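Nucleocapsid protein (Schmallenberg virus, PDB 4JNG) encapsidates the viral RNA genome as a tetramer-forming nucleoprotein, protecting it from nucleases and keeping it as the template for transcription and replication. Local coordinates at residues B[35-40]-B[116-121]; B[41-46]-B[95-100]; B[122-127]-B[143-148]. All blocks are in the same frame, centred on the assembly; numbering follows the deposited sequence.

Contact 1: residues B[35-40]-B[116-121]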
loop_
_atom_site.group_PDB
_atom_site.type_symbol
_atom_site.label_atom_id
_atom_site.label_comp_id
_atom_site.label_asym_id
_atom_site.label_seq_id
_atom_site.Cartn_x
_atom_site.Cartn_y
_atom_site.Cartn_z
ATOM N N LEU B 35 31.797 11.048 22.111
ATOM C CA LEU B 35 31.820 10.164 20.949
ATOM C C LEU B 35 33.021 9.227 20.950
ATOM O O LEU B 35 34.117 9.598 21.356
ATOM C CB LEU B 35 31.818 10.972 19.662
ATOM C CG LEU B 35 30.563 11.800 19.435
ATOM C CD1 LEU B 35 30.801 12.715 18.255
ATOM C CD2 LEU B 35 29.351 10.906 19.219
ATOM N N ASN B 36 32.783 8.004 20.498
ATOM C CA ASN B 36 33.843 7.064 20.166
ATOM C C ASN B 36 33.313 6.156 19.067
ATOM O O ASN B 36 32.130 6.205 18.755
ATOM C CB ASN B 36 34.279 6.254 21.390
ATOM C CG ASN B 36 33.142 5.476 22.015
ATOM O OD1 ASN B 36 32.665 4.489 21.458
ATOM N ND2 ASN B 36 32.706 5.913 23.190
ATOM N N PHE B 37 34.175 5.317 18.506
ATOM C CA PHE B 37 33.794 4.467 17.384
ATOM C C PHE B 37 32.755 3.402 17.729
ATOM O O PHE B 37 32.054 2.925 16.841
ATOM C CB PHE B 37 35.028 3.803 16.761
ATOM C CG PHE B 37 36.009 4.767 16.139
ATOM C CD1 PHE B 37 35.643 6.058 15.790
ATOM C CD2 PHE B 37 37.305 4.356 15.870
ATOM C CE1 PHE B 37 36.551 6.923 15.207
ATOM C CE2 PHE B 37 38.215 5.220 15.288
ATOM C CZ PHE B 37 37.839 6.503 14.955
ATOM N N GLY B 38 32.661 3.016 18.998
ATOM C CA GLY B 38 31.613 2.089 19.442
ATOM C C GLY B 38 30.245 2.744 19.359
ATOM O O GLY B 38 29.254 2.114 18.978
ATOM N N VAL B 39 30.191 4.016 19.734
ATOM C CA VAL B 39 28.944 4.764 19.692
ATOM C C VAL B 39 28.488 4.920 18.240
ATOM O O VAL B 39 27.305 4.730 17.940
ATOM C CB VAL B 39 29.086 6.142 20.373
ATOM C CG1 VAL B 39 27.838 6.979 20.169
ATOM C CG2 VAL B 39 29.358 5.963 21.860
ATOM N N ALA B 40 29.417 5.242 17.341
ATOM C CA ALA B 40 29.073 5.370 15.920
ATOM C C ALA B 40 28.758 4.003 15.319
ATOM O O ALA B 40 27.905 3.894 14.444
ATOM C CB ALA B 40 30.186 6.054 15.141
ATOM N N ALA B 116 42.734 2.618 11.261
ATOM C CA ALA B 116 42.782 1.174 11.495
ATOM C C ALA B 116 41.698 0.699 12.467
ATOM O O ALA B 116 41.056 -0.327 12.227
ATOM C CB ALA B 116 44.168 0.746 11.977
ATOM N N GLU B 117 41.476 1.436 13.552
ATOM C CA GLU B 117 40.418 1.046 14.502
ATOM C C GLU B 117 39.005 1.312 13.957
ATOM O O GLU B 117 38.117 0.466 14.110
ATOM C CB GLU B 117 40.606 1.645 15.908
ATOM C CG GLU B 117 41.023 3.102 15.998
ATOM C CD GLU B 117 41.269 3.556 17.432
ATOM O OE1 GLU B 117 41.622 4.736 17.642
ATOM O OE2 GLU B 117 41.121 2.733 18.358
ATOM N N ALA B 118 38.790 2.456 13.309
ATOM C CA ALA B 118 37.485 2.711 12.682
ATOM C C ALA B 118 37.158 1.565 11.741
ATOM O O ALA B 118 36.064 1.022 11.778
ATOM C CB ALA B 118 37.476 4.027 11.927
ATOM N N SER B 119 38.142 1.168 10.938
ATOM C CA SER B 119 37.964 0.102 9.948
ATOM C C SER B 119 37.600 -1.253 10.565
ATOM O O SER B 119 36.924 -2.060 9.925
ATOM C CB SER B 119 39.208 -0.024 9.056
ATOM O OG SER B 119 40.297 -0.632 9.743
ATOM N N ALA B 120 38.024 -1.491 11.805
ATOM C CA ALA B 120 37.740 -2.755 12.485
ATOM C C ALA B 120 36.433 -2.748 13.281
ATOM O O ALA B 120 35.866 -3.809 13.525
ATOM C CB ALA B 120 38.909 -3.150 13.381
ATOM N N GLN B 121 35.946 -1.566 13.660
ATOM C CA GLN B 121 34.722 -1.447 14.465
ATOM C C GLN B 121 33.466 -1.029 13.688
ATOM O O GLN B 121 32.380 -1.543 13.955
ATOM C CB GLN B 121 34.931 -0.433 15.582
ATOM C CG GLN B 121 35.860 -0.874 16.686
ATOM C CD GLN B 121 36.090 0.253 17.659
ATOM O OE1 GLN B 121 36.980 1.080 17.468
ATOM N NE2 GLN B 121 35.265 0.314 18.695
#
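Phe37, in the first turn of helix 37-45, lays its ring against Ala118 on the last turns of helix 112-121, a helix-to-helix contact within the largely helical orthobunyavirus nucleoprotein fold. The evidence for a CH-pi contact is the position of Ala118 CB, 4.0 Å from the centroid of the Phe37 ring, 25° off the ring normal and displaced toward the rim. With its CG anti to the carbonyl carbon, Phe37 reaches across so that CE2 also comes within 3.4 Å of Ala118 N. Glu117 meets the ring at its edge through the aliphatic CG, 3.6 Å from Phe37 CE2, and its carboxylate stands almost perpendicular to the ring. Thr107 and Ile122 also pack on the Phe37 side chain.

The helix start is fixed by Asn36, an N-cap whose OD1 accepts from Val39 N at 3.1 Å and, weakly, from Gly38 N. Gln121 crosses Phe37 at about a right angle. Its chain is extended beyond CG, then turned at chi3 (-87°), which sets the amide plane 62° from the ring and brings OE1 into the ring plane at its edge, 3.4 Å from Phe37 CB.

Contact 2: residues B[41-46]-B[95-100]. With nucleotides of chain A.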
loop_
_atom_site.group_PDB
_atom_site.type_symbol
_atom_site.label_atom_id
_atom_site.label_comp_id
_atom_site.label_asym_id
_atom_site.label_seq_id
_atom_site.Cartn_x
_atom_site.Cartn_y
_atom_site.Cartn_z
ATOM N N ARG B 41 29.440 2.964 15.793
ATOM C CA ARG B 41 29.169 1.608 15.325
ATOM C C ARG B 41 27.714 1.222 15.568
ATOM O O ARG B 41 27.074 0.598 14.726
ATOM C CB ARG B 41 30.077 0.597 16.032
ATOM C CG ARG B 41 29.612 -0.838 15.854
ATOM C CD ARG B 41 30.406 -1.839 16.679
ATOM N NE ARG B 41 29.797 -3.150 16.507
ATOM C CZ ARG B 41 29.983 -3.944 15.458
ATOM N NH1 ARG B 41 30.795 -3.598 14.460
ATOM N NH2 ARG B 41 29.354 -5.107 15.414
ATOM N N VAL B 42 27.226 1.548 16.758
ATOM C CA VAL B 42 25.864 1.222 17.140
ATOM C C VAL B 42 24.878 2.087 16.343
ATOM O O VAL B 42 23.884 1.578 15.827
ATOM C CB VAL B 42 25.638 1.417 18.648
ATOM C CG1 VAL B 42 24.175 1.210 18.998
ATOM C CG2 VAL B 42 26.500 0.447 19.447
ATOM N N PHE B 43 25.160 3.381 16.232
ATOM C CA PHE B 43 24.286 4.242 15.440
ATOM C C PHE B 43 24.018 3.650 14.063
ATOM O O PHE B 43 22.861 3.443 13.698
ATOM C CB PHE B 43 24.828 5.659 15.278
ATOM C CG PHE B 43 23.954 6.521 14.422
ATOM C CD1 PHE B 43 22.836 7.134 14.959
ATOM C CD2 PHE B 43 24.217 6.678 13.069
ATOM C CE1 PHE B 43 22.002 7.902 14.164
ATOM C CE2 PHE B 43 23.391 7.444 12.275
ATOM C CZ PHE B 43 22.280 8.065 12.823
ATOM N N PHE B 44 25.082 3.366 13.312
ATOM C CA PHE B 44 24.926 3.015 11.890
ATOM C C PHE B 44 24.329 1.635 11.633
ATOM O O PHE B 44 23.784 1.403 10.561
ATOM C CB PHE B 44 26.239 3.175 11.122
ATOM C CG PHE B 44 26.617 4.604 10.884
ATOM C CD1 PHE B 44 25.885 5.380 9.989
ATOM C CD2 PHE B 44 27.692 5.181 11.546
ATOM C CE1 PHE B 44 26.217 6.700 9.768
ATOM C CE2 PHE B 44 28.025 6.507 11.329
ATOM C CZ PHE B 44 27.280 7.270 10.443
ATOM N N LEU B 45 24.416 0.718 12.593
ATOM C CA LEU B 45 23.707 -0.555 12.441
ATOM C C LEU B 45 22.235 -0.481 12.875
ATOM O O LEU B 45 21.423 -1.294 12.434
ATOM C CB LEU B 45 24.435 -1.676 13.178
ATOM C CG LEU B 45 25.795 -2.008 12.553
ATOM C CD1 LEU B 45 26.676 -2.741 13.549
ATOM C CD2 LEU B 45 25.628 -2.812 11.275
ATOM N N ASN B 46 21.891 0.494 13.719
ATOM C CA ASN B 46 20.534 0.625 14.248
ATOM C C ASN B 46 19.777 1.828 13.693
ATOM O O ASN B 46 18.768 2.255 14.258
ATOM C CB ASN B 46 20.582 0.695 15.770
ATOM C CG ASN B 46 21.001 -0.616 16.389
ATOM O OD1 ASN B 46 22.184 -0.862 16.600
ATOM N ND2 ASN B 46 20.030 -1.466 16.687
ATOM N N ARG B 95 20.462 14.169 9.893
ATOM C CA ARG B 95 21.557 15.100 10.142
ATOM C C ARG B 95 22.648 14.435 10.992
ATOM O O ARG B 95 23.833 14.554 10.699
ATOM C CB ARG B 95 21.044 16.367 10.822
ATOM C CG ARG B 95 20.220 17.277 9.900
ATOM C CD ARG B 95 19.877 18.577 10.613
ATOM N NE ARG B 95 19.027 19.446 9.816
ATOM C CZ ARG B 95 18.547 20.626 10.206
ATOM N NH1 ARG B 95 18.813 21.116 11.414
ATOM N NH2 ARG B 95 17.787 21.325 9.365
ATOM N N MET B 96 22.202 13.723 12.021
ATOM C CA MET B 96 23.066 13.038 12.980
ATOM C C MET B 96 23.991 12.055 12.266
ATOM O O MET B 96 25.193 12.014 12.521
ATOM C CB MET B 96 22.162 12.304 13.967
ATOM C CG MET B 96 22.867 11.615 15.102
ATOM S SD MET B 96 21.645 10.915 16.212
ATOM C CE MET B 96 22.801 10.015 17.244
ATOM N N SER B 97 23.415 11.291 11.339
ATOM C CA SER B 97 24.155 10.362 10.500
ATOM C C SER B 97 25.265 11.039 9.699
ATOM O O SER B 97 26.373 10.516 9.604
ATOM C CB SER B 97 23.194 9.656 9.553
ATOM O OG SER B 97 23.879 8.781 8.684
ATOM N N GLY B 98 24.961 12.193 9.108
ATOM C CA GLY B 98 25.958 12.961 8.367
ATOM C C GLY B 98 27.042 13.524 9.279
ATOM O O GLY B 98 28.238 13.443 8.972
ATOM N N TYR B 99 26.633 14.088 10.409
ATOM C CA TYR B 99 27.609 14.619 11.356
ATOM C C TYR B 99 28.563 13.517 11.836
ATOM O O TYR B 99 29.767 13.711 11.795
ATOM C CB TYR B 99 26.937 15.301 12.550
ATOM C CG TYR B 99 26.113 16.530 12.219
ATOM C CD1 TYR B 99 26.278 17.233 11.015
ATOM C CD2 TYR B 99 25.174 17.007 13.125
ATOM C CE1 TYR B 99 25.520 18.360 10.737
ATOM C CE2 TYR B 99 24.415 18.135 12.849
ATOM C CZ TYR B 99 24.594 18.807 11.659
ATOM O OH TYR B 99 23.838 19.925 11.411
ATOM N N LEU B 100 28.019 12.362 12.223
ATOM C CA LEU B 100 28.831 11.243 12.744
ATOM C C LEU B 100 29.794 10.694 11.698
ATOM O O LEU B 100 30.947 10.401 12.010
ATOM C CB LEU B 100 27.962 10.111 13.305
ATOM C CG LEU B 100 27.293 10.315 14.667
ATOM C CD1 LEU B 100 26.301 9.189 14.927
ATOM C CD2 LEU B 100 28.298 10.391 15.819
ATOM P P U A 30 21.676 -5.695 5.584
ATOM O OP1 U A 30 20.827 -6.277 4.515
ATOM O OP2 U A 30 21.410 -6.034 7.007
ATOM O "O5'" U A 30 23.190 -6.055 5.245
ATOM C "C5'" U A 30 24.203 -5.058 5.421
ATOM C "C4'" U A 30 25.598 -5.640 5.390
ATOM O "O4'" U A 30 26.409 -4.917 6.359
ATOM C "C3'" U A 30 25.758 -7.116 5.744
ATOM O "O3'" U A 30 25.703 -7.946 4.583
ATOM C "C2'" U A 30 27.158 -7.148 6.346
ATOM O "O2'" U A 30 28.183 -7.172 5.374
ATOM C "C1'" U A 30 27.190 -5.828 7.110
ATOM N N1 U A 30 26.632 -5.920 8.468
ATOM C C2 U A 30 27.494 -6.276 9.487
ATOM O O2 U A 30 28.679 -6.497 9.306
ATOM N N3 U A 30 26.919 -6.346 10.730
ATOM C C4 U A 30 25.600 -6.116 11.055
ATOM O O4 U A 30 25.236 -6.225 12.226
ATOM C C5 U A 30 24.768 -5.764 9.944
ATOM C C6 U A 30 25.299 -5.681 8.719
ATOM P P U A 24 17.177 18.875 6.284
ATOM O OP1 U A 24 18.073 18.330 7.364
ATOM O OP2 U A 24 17.486 18.577 4.867
ATOM O "O5'" U A 24 15.694 18.375 6.559
ATOM C "C5'" U A 24 14.998 18.688 7.772
ATOM C "C4'" U A 24 13.554 18.269 7.654
ATOM O "O4'" U A 24 12.846 19.180 6.765
ATOM C "C3'" U A 24 13.310 16.896 7.046
ATOM O "O3'" U A 24 13.460 15.858 7.998
ATOM C "C2'" U A 24 11.875 17.033 6.552
ATOM O "O2'" U A 24 10.881 16.943 7.555
ATOM C "C1'" U A 24 11.887 18.460 6.009
ATOM N N1 U A 24 12.239 18.555 4.585
ATOM C C2 U A 24 11.246 18.276 3.664
ATOM O O2 U A 24 10.120 17.944 3.989
ATOM N N3 U A 24 11.628 18.390 2.350
ATOM C C4 U A 24 12.870 18.750 1.871
ATOM O O4 U A 24 13.057 18.809 0.655
ATOM C C5 U A 24 13.843 19.020 2.885
ATOM C C6 U A 24 13.504 18.913 4.176
#
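Phe43 and Phe44, neighbours on helix 37-45, project into the side of helix 93-110 and fill the hollows between Met96, Ser97 and Leu100. The two short helical segments run closer to antiparallel than parallel, 137° between their directions, with axes 11.0 Å apart at closest approach, a spacing wide enough for aromatic rings to fill.

Phe43 is the larger bump, with 86 Å² buried against 53 Å² for Phe44. Its CG lies anti to the backbone N, which sends the ring toward Ser97, where CE2 comes 3.5 Å from Ser97 CA. Leu100 covers one face of the Phe43 ring with CD1, 3.9 Å from the centroid and 25° off the normal, a CH-pi contact. Met96, extended beyond CG, brings its sulfur up to the ring at an oblique angle, SD lying 3.7 Å from Phe43 CE1 in a Met-aromatic contact. In Phe44, CG instead sits beside the backbone N. Its ring edge meets Ser97 OG, 3.3 Å from Phe44 CE1, while CZ lies 4.1 Å from Leu100 CB. Phe43 CD2 sits over the centre of one Phe44 face, fitting the two bumps to each other.

Outside this interface, Phe66 meets Phe43 edge-to-face. Arg95, an RNA-binding residue, points its extended chain at U24 of chain A, and NE donates to OP1 at 2.9 Å in a nearly straight bond (168°). Between the helices the surface is mainly apolar, and Ser97 OG, at the Phe44 edge, is hydrogen-bonded to Pro146 O, so packing rather than polar bonding joins these segments.

Contact 3: residues B[122-127]-B[143-148]. With nucleotides of chain A.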
loop_
_atom_site.group_PDB
_atom_site.type_symbol
_atom_site.label_atom_id
_atom_site.label_comp_id
_atom_site.label_asym_id
_atom_site.label_seq_id
_atom_site.Cartn_x
_atom_site.Cartn_y
_atom_site.Cartn_z
ATOM N N ILE B 122 33.612 -0.105 12.741
ATOM C CA ILE B 122 32.448 0.548 12.108
ATOM C C ILE B 122 32.007 -0.079 10.785
ATOM O O ILE B 122 32.814 -0.295 9.872
ATOM C CB ILE B 122 32.701 2.057 11.924
ATOM C CG1 ILE B 122 32.937 2.703 13.290
ATOM C CG2 ILE B 122 31.525 2.738 11.223
ATOM C CD1 ILE B 122 33.543 4.082 13.216
ATOM N N VAL B 123 30.701 -0.330 10.691
ATOM C CA VAL B 123 30.093 -0.984 9.550
ATOM C C VAL B 123 29.093 -0.036 8.890
ATOM O O VAL B 123 28.231 0.520 9.554
ATOM C CB VAL B 123 29.381 -2.275 9.995
ATOM C CG1 VAL B 123 28.895 -3.052 8.792
ATOM C CG2 VAL B 123 30.326 -3.149 10.817
ATOM N N MET B 124 29.222 0.152 7.583
ATOM C CA MET B 124 28.281 0.975 6.813
ATOM C C MET B 124 27.476 0.038 5.919
ATOM O O MET B 124 27.886 -0.257 4.795
ATOM C CB MET B 124 29.033 2.018 5.980
ATOM C CG MET B 124 28.169 3.109 5.343
ATOM S SD MET B 124 27.327 4.218 6.501
ATOM C CE MET B 124 28.676 4.681 7.589
ATOM N N PRO B 125 26.334 -0.455 6.424
ATOM C CA PRO B 125 25.464 -1.262 5.582
ATOM C C PRO B 125 24.716 -0.375 4.606
ATOM O O PRO B 125 23.668 0.162 4.932
ATOM C CB PRO B 125 24.502 -1.918 6.581
ATOM C CG PRO B 125 24.883 -1.436 7.929
ATOM C CD PRO B 125 25.733 -0.225 7.741
ATOM N N LEU B 126 25.281 -0.229 3.418
ATOM C CA LEU B 126 24.791 0.689 2.384
ATOM C C LEU B 126 25.925 0.800 1.379
ATOM O O LEU B 126 25.713 0.756 0.167
ATOM C CB LEU B 126 24.450 2.077 2.952
ATOM C CG LEU B 126 22.985 2.351 3.283
ATOM C CD1 LEU B 126 22.829 3.250 4.501
ATOM C CD2 LEU B 126 22.289 2.963 2.081
ATOM N N ALA B 127 27.129 0.970 1.920
ATOM C CA ALA B 127 28.359 0.877 1.159
ATOM C C ALA B 127 28.615 -0.566 0.766
ATOM O O ALA B 127 28.950 -0.845 -0.384
ATOM C CB ALA B 127 29.530 1.403 1.988
ATOM N N GLY B 143 31.153 8.001 2.629
ATOM C CA GLY B 143 30.318 8.767 1.698
ATOM C C GLY B 143 28.959 8.148 1.420
ATOM O O GLY B 143 28.052 8.832 0.937
ATOM N N PHE B 144 28.816 6.860 1.717
ATOM C CA PHE B 144 27.539 6.157 1.588
ATOM C C PHE B 144 26.550 6.472 2.716
ATOM O O PHE B 144 25.370 6.131 2.611
ATOM C CB PHE B 144 27.769 4.638 1.535
ATOM C CG PHE B 144 28.069 4.111 0.159
ATOM C CD1 PHE B 144 27.040 3.891 -0.754
ATOM C CD2 PHE B 144 29.370 3.813 -0.223
ATOM C CE1 PHE B 144 27.308 3.399 -2.019
ATOM C CE2 PHE B 144 29.641 3.322 -1.491
ATOM C CZ PHE B 144 28.608 3.118 -2.391
ATOM N N ALA B 145 27.012 7.102 3.795
ATOM C CA ALA B 145 26.131 7.390 4.927
ATOM C C ALA B 145 25.021 8.375 4.546
ATOM O O ALA B 145 25.260 9.319 3.794
ATOM C CB ALA B 145 26.925 7.940 6.096
ATOM N N PRO B 146 23.802 8.165 5.069
ATOM C CA PRO B 146 22.808 9.228 4.887
ATOM C C PRO B 146 23.316 10.494 5.566
ATOM O O PRO B 146 23.947 10.410 6.636
ATOM C CB PRO B 146 21.563 8.687 5.602
ATOM C CG PRO B 146 21.766 7.216 5.673
ATOM C CD PRO B 146 23.242 6.994 5.761
ATOM N N GLY B 147 23.091 11.643 4.930
ATOM C CA GLY B 147 23.563 12.921 5.443
ATOM C C GLY B 147 24.981 13.302 5.058
ATOM O O GLY B 147 25.389 14.429 5.302
ATOM N N ALA B 148 25.739 12.385 4.459
ATOM C CA ALA B 148 27.086 12.703 3.977
ATOM C C ALA B 148 27.073 13.728 2.835
ATOM O O ALA B 148 28.056 14.439 2.630
ATOM C CB ALA B 148 27.809 11.440 3.536
ATOM P P U A 29 18.178 -2.572 1.407
ATOM O OP1 U A 29 18.377 -4.013 1.109
ATOM O OP2 U A 29 16.890 -2.113 1.985
ATOM O "O5'" U A 29 19.343 -2.061 2.365
ATOM C "C5'" U A 29 20.691 -2.544 2.228
ATOM C "C4'" U A 29 21.363 -2.563 3.579
ATOM O "O4'" U A 29 21.382 -1.209 4.118
ATOM C "C3'" U A 29 20.681 -3.430 4.635
ATOM O "O3'" U A 29 21.648 -4.089 5.451
ATOM C "C2'" U A 29 19.878 -2.409 5.435
ATOM O "O2'" U A 29 19.529 -2.791 6.747
ATOM C "C1'" U A 29 20.831 -1.216 5.417
ATOM N N1 U A 29 20.197 0.086 5.674
ATOM C C2 U A 29 20.882 0.995 6.461
ATOM O O2 U A 29 21.987 0.772 6.924
ATOM N N3 U A 29 20.224 2.181 6.678
ATOM C C4 U A 29 18.982 2.544 6.206
ATOM O O4 U A 29 18.524 3.651 6.493
ATOM C C5 U A 29 18.334 1.550 5.408
ATOM C C6 U A 29 18.948 0.384 5.173
ATOM P P U A 30 21.676 -5.695 5.584
ATOM O OP1 U A 30 20.827 -6.277 4.515
ATOM O OP2 U A 30 21.410 -6.034 7.007
ATOM O "O5'" U A 30 23.190 -6.055 5.245
ATOM C "C5'" U A 30 24.203 -5.058 5.421
ATOM C "C4'" U A 30 25.598 -5.640 5.390
ATOM O "O4'" U A 30 26.409 -4.917 6.359
ATOM C "C3'" U A 30 25.758 -7.116 5.744
ATOM O "O3'" U A 30 25.703 -7.946 4.583
ATOM C "C2'" U A 30 27.158 -7.148 6.346
ATOM O "O2'" U A 30 28.183 -7.172 5.374
ATOM C "C1'" U A 30 27.190 -5.828 7.110
ATOM N N1 U A 30 26.632 -5.920 8.468
ATOM C C2 U A 30 27.494 -6.276 9.487
ATOM O O2 U A 30 28.679 -6.497 9.306
ATOM N N3 U A 30 26.919 -6.346 10.730
ATOM C C4 U A 30 25.600 -6.116 11.055
ATOM O O4 U A 30 25.236 -6.225 12.226
ATOM C C5 U A 30 24.768 -5.764 9.944
ATOM C C6 U A 30 25.299 -5.681 8.719
ATOM P P U A 28 13.946 0.609 0.580
ATOM O OP1 U A 28 13.408 -0.709 0.163
ATOM O OP2 U A 28 13.791 1.045 1.990
ATOM O "O5'" U A 28 15.490 0.642 0.183
ATOM C "C5'" U A 28 15.964 -0.055 -0.984
ATOM C "C4'" U A 28 17.459 0.103 -1.129
ATOM O "O4'" U A 28 17.795 1.500 -1.306
ATOM C "C3'" U A 28 18.283 -0.333 0.070
ATOM O "O3'" U A 28 18.452 -1.744 0.069
ATOM C "C2'" U A 28 19.577 0.454 -0.110
ATOM O "O2'" U A 28 20.546 -0.190 -0.911
ATOM C "C1'" U A 28 19.072 1.755 -0.745
ATOM N N1 U A 28 18.940 2.857 0.218
ATOM C C2 U A 28 19.885 3.863 0.182
ATOM O O2 U A 28 20.813 3.873 -0.610
ATOM N N3 U A 28 19.702 4.861 1.106
ATOM C C4 U A 28 18.695 4.955 2.044
ATOM O O4 U A 28 18.667 5.919 2.809
ATOM C C5 U A 28 17.758 3.875 2.020
ATOM C C6 U A 28 17.912 2.885 1.133
#
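Phe144 lies with one face over Ala127, whose CA is 3.6 Å from the ring centroid and 21° off the normal, displaced toward the rim. This is a CH-pi contact from a backbone carbon, and the alanine methyl adds to it, Ala127 CB lying 3.3 Å from Phe144 CD2. Leu126 O approaches the same ring obliquely, 3.5 Å from Phe144 CD1. Cys132 and Lys130 also pack on the Phe144 side chain.

Met124 reaches the second segment further along. Its CG is anti to the backbone N, and the chain then bends at chi2 (65°) and again at chi3, so that SD turns in to lie 3.7 Å from Ala145 CA and CE also comes near the Ala145 methyl.

Neither segment is regular helix or strand. Segment 122-127 leaves helix 112-121. Segment 143-148 comes after helix 138-142 and makes a type II beta turn from Ala145 to Ala148, with Gly147 at a positive phi of 86°. In the nucleoprotein fold 122-127 lines the RNA, while 143-148 backs it through Phe144, Ala145 and Pro146. Leu126 serves both sides, its CD1 packing 4.0 Å from Pro146 CD and also meeting the base of U29 of chain A, 3.6 Å from N3. The other branch, CD2, goes to the base of U28 of chain A. Pro125 continues the surface toward the next nucleotide, with CB against the sugar of U30 of chain A, 3.4 Å from its C5'. Beside it, Val123 CG1 lies 3.5 Å from O2 of the U30 base.

Contacts 2 and 3 are buried near the middle of the chain, their centres about 8 Å apart, whereas contact 1 is partly buried, its centre about 16 Å from the chain centre. Contacts 1 and 2 share helix 37-45, and Gln121 O of contact 1 accepts from Arg41 NH1 at the start of contact 2. Segment 122-127 of contact 3 directly continues segment 116-121, while the hydrogen bond from Ser97 to Pro146 ties contact 2 to contact 3. Each contact places an aromatic ring against aliphatic carbon, but the chemistry differs: contact 1 includes Glu117 and Gln121 at its margin, contact 2 is mainly apolar with Arg95 beside it on an RNA phosphate, and contact 3 meets bases and sugars.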